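PDB 4ZK3: serpin B3 from Homo sapiens, which probably inhibits target proteases by the trapping mechanism of the serpin family, and in its Pso p27 form builds large aggregates linked to psoriasis. Local coordinates for residues A[14-19]-A[382-387]. Numbering follows the deposited sequence.
Sequences DLFQQF and LFYGRF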
loop_
_atom_site.group_PDB
_atom_site.type_symbol
_atom_site.label_atom_id
_atom_site.label_comp_id
_atom_site.label_asym_id
_atom_site.label_seq_id
_atom_site.Cartn_x
_atom_site.Cartn_y
_atom_site.Cartn_z
ATOM N N ASP A 14 -11.728 -0.789 -2.172
ATOM C CA ASP A 14 -12.487 -1.763 -1.423
ATOM C C ASP A 14 -11.819 -1.873 -0.063
ATOM O O ASP A 14 -12.505 -2.034 0.972
ATOM C CB ASP A 14 -12.557 -3.134 -2.061
ATOM C CG ASP A 14 -13.208 -3.128 -3.433
ATOM O OD1 ASP A 14 -13.811 -2.123 -3.870
ATOM O OD2 ASP A 14 -13.046 -4.162 -4.104
ATOM N N LEU A 15 -10.487 -1.760 -0.023
ATOM C CA LEU A 15 -9.821 -1.811 1.292
ATOM C C LEU A 15 -10.167 -0.623 2.127
ATOM O O LEU A 15 -10.424 -0.763 3.331
ATOM C CB LEU A 15 -8.300 -1.926 1.199
ATOM C CG LEU A 15 -7.788 -3.284 0.739
ATOM C CD1 LEU A 15 -6.309 -3.179 0.349
ATOM C CD2 LEU A 15 -7.959 -4.431 1.670
ATOM N N PHE A 16 -10.100 0.535 1.510
ATOM C CA PHE A 16 -10.270 1.792 2.202
ATOM C C PHE A 16 -11.601 1.852 2.978
ATOM O O PHE A 16 -11.631 2.304 4.112
ATOM C CB PHE A 16 -10.160 2.953 1.223
ATOM C CG PHE A 16 -10.189 4.280 1.888
ATOM C CD1 PHE A 16 -9.073 4.788 2.495
ATOM C CD2 PHE A 16 -11.364 5.005 1.975
ATOM C CE1 PHE A 16 -9.099 6.007 3.133
ATOM C CE2 PHE A 16 -11.412 6.228 2.610
ATOM C CZ PHE A 16 -10.281 6.719 3.216
ATOM N N GLN A 17 -12.686 1.415 2.335
ATOM C CA GLN A 17 -14.050 1.379 2.954
ATOM C C GLN A 17 -14.084 0.495 4.202
ATOM O O GLN A 17 -14.668 0.857 5.187
ATOM C CB GLN A 17 -15.096 0.944 1.913
ATOM C CG GLN A 17 -15.128 1.747 0.603
ATOM C CD GLN A 17 -15.632 3.205 0.677
ATOM O OE1 GLN A 17 -16.284 3.689 -0.260
ATOM N NE2 GLN A 17 -15.321 3.907 1.737
ATOM N N GLN A 18 -13.359 -0.601 4.224
ATOM C CA GLN A 18 -13.223 -1.383 5.445
ATOM C C GLN A 18 -12.417 -0.677 6.518
ATOM O O GLN A 18 -12.831 -0.634 7.696
ATOM C CB GLN A 18 -12.636 -2.777 5.155
ATOM C CG GLN A 18 -13.523 -3.570 4.184
ATOM C CD GLN A 18 -14.932 -3.759 4.765
ATOM O OE1 GLN A 18 -15.103 -4.143 5.942
ATOM N NE2 GLN A 18 -15.928 -3.387 3.984
ATOM N N PHE A 19 -11.301 -0.072 6.106
ATOM C CA PHE A 19 -10.395 0.593 7.008
ATOM C C PHE A 19 -11.071 1.785 7.698
ATOM O O PHE A 19 -10.756 2.085 8.851
ATOM C CB PHE A 19 -9.129 1.080 6.299
ATOM C CG PHE A 19 -8.243 -0.012 5.810
ATOM C CD1 PHE A 19 -8.311 -1.281 6.316
ATOM C CD2 PHE A 19 -7.299 0.255 4.828
ATOM C CE1 PHE A 19 -7.505 -2.273 5.834
ATOM C CE2 PHE A 19 -6.470 -0.730 4.365
ATOM C CZ PHE A 19 -6.575 -2.004 4.867
ATOM N N LEU A 382 0.957 3.076 -5.409
ATOM C CA LEU A 382 1.802 2.245 -4.542
ATOM C C LEU A 382 1.407 2.347 -3.058
ATOM O O LEU A 382 1.575 1.358 -2.308
ATOM C CB LEU A 382 3.262 2.666 -4.700
ATOM C CG LEU A 382 3.821 2.571 -6.142
ATOM C CD1 LEU A 382 5.203 3.152 -6.243
ATOM C CD2 LEU A 382 3.760 1.229 -6.779
ATOM N N PHE A 383 0.961 3.543 -2.660
ATOM C CA PHE A 383 0.640 3.833 -1.274
ATOM C C PHE A 383 -0.522 4.803 -1.283
ATOM O O PHE A 383 -0.608 5.689 -2.175
ATOM C CB PHE A 383 1.786 4.544 -0.497
ATOM C CG PHE A 383 3.121 3.780 -0.450
ATOM C CD1 PHE A 383 3.408 2.859 0.559
ATOM C CD2 PHE A 383 4.099 4.052 -1.430
ATOM C CE1 PHE A 383 4.665 2.230 0.597
ATOM C CE2 PHE A 383 5.319 3.383 -1.438
ATOM C CZ PHE A 383 5.610 2.474 -0.414
ATOM N N TYR A 384 -1.402 4.650 -0.278
ATOM C CA TYR A 384 -2.631 5.455 -0.194
ATOM C C TYR A 384 -2.954 5.719 1.260
ATOM O O TYR A 384 -2.755 4.862 2.105
ATOM C CB TYR A 384 -3.827 4.727 -0.867
ATOM C CG TYR A 384 -5.072 5.549 -1.013
ATOM C CD1 TYR A 384 -6.014 5.610 -0.012
ATOM C CD2 TYR A 384 -5.293 6.316 -2.169
ATOM C CE1 TYR A 384 -7.160 6.351 -0.169
ATOM C CE2 TYR A 384 -6.427 7.098 -2.317
ATOM C CZ TYR A 384 -7.329 7.145 -1.295
ATOM O OH TYR A 384 -8.488 7.879 -1.436
ATOM N N GLY A 385 -3.482 6.901 1.532
ATOM C CA GLY A 385 -3.678 7.308 2.898
ATOM C C GLY A 385 -4.619 8.436 3.147
ATOM O O GLY A 385 -5.033 9.160 2.231
ATOM N N ARG A 386 -4.984 8.557 4.418
ATOM C CA ARG A 386 -5.764 9.681 4.904
ATOM C C ARG A 386 -5.072 10.235 6.134
ATOM O O ARG A 386 -4.706 9.464 7.069
ATOM C CB ARG A 386 -7.169 9.267 5.331
ATOM C CG ARG A 386 -7.886 10.418 6.069
ATOM C CD ARG A 386 -9.252 10.035 6.507
ATOM N NE ARG A 386 -9.219 9.216 7.663
ATOM C CZ ARG A 386 -10.185 8.372 8.056
ATOM N NH1 ARG A 386 -11.285 8.155 7.352
ATOM N NH2 ARG A 386 -10.027 7.717 9.193
ATOM N N PHE A 387 -4.803 11.524 6.087
ATOM C CA PHE A 387 -4.251 12.259 7.234
ATOM C C PHE A 387 -5.343 13.076 7.903
ATOM O O PHE A 387 -5.762 14.078 7.358
ATOM C CB PHE A 387 -3.195 13.232 6.766
ATOM C CG PHE A 387 -2.407 13.849 7.904
ATOM C CD1 PHE A 387 -1.555 13.064 8.675
ATOM C CD2 PHE A 387 -2.556 15.214 8.220
ATOM C CE1 PHE A 387 -0.833 13.631 9.713
ATOM C CE2 PHE A 387 -1.814 15.786 9.240
ATOM C CZ PHE A 387 -0.953 14.984 9.987
#
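F16, on the helix, and Y384, on the strand, bring their rings together as an offset edge-to-face pair, with planes at 84° and centroids 5.5 Å apart. Y384 supplies the edge: its CE1 reaches F16 CD1 at 3.6 Å, while F16 CE1, 3.8 Å from the same CE1, lies in the plane of the tyrosine ring. Tyrosine suits this place because the edge carbons CD1 and CE1 of its long flat ring span the gap to the helix. F16 holds its CG anti to the backbone N (chi1 -174°), which carries the ring toward the strand, where a flat apolar group can bridge backbones whose nearest CA atoms, those of F16 and G385, are 8.6 Å apart.

R386 adds an apolar base, its CB meeting the edge of F16 at 4.4 Å from CE1. A bend at chi3 (77°) brings the guanidinium obliquely past F16 CZ, and this charged end has its own partners: NH2 bonds to N25 O and NH1 forms a salt bridge with E258. Y384 and R386 lie on the helix-facing side of the strand; G385 between them faces the other way, as it would with any side chain.

No hydrogen bond joins the two segments, so side-chain packing, chiefly of the two rings, connects them. Backbone bonds to strands 27-29 and 369-375 position the strand, and I27, Y29 and L370 also touch F16. One turn farther along the helix, F19 stacks on Y293 and meets Y29 edge-to-face. The arrangement is that of the serpin core, where the N-terminal helix packs on the C-terminal strands of beta-sheet B.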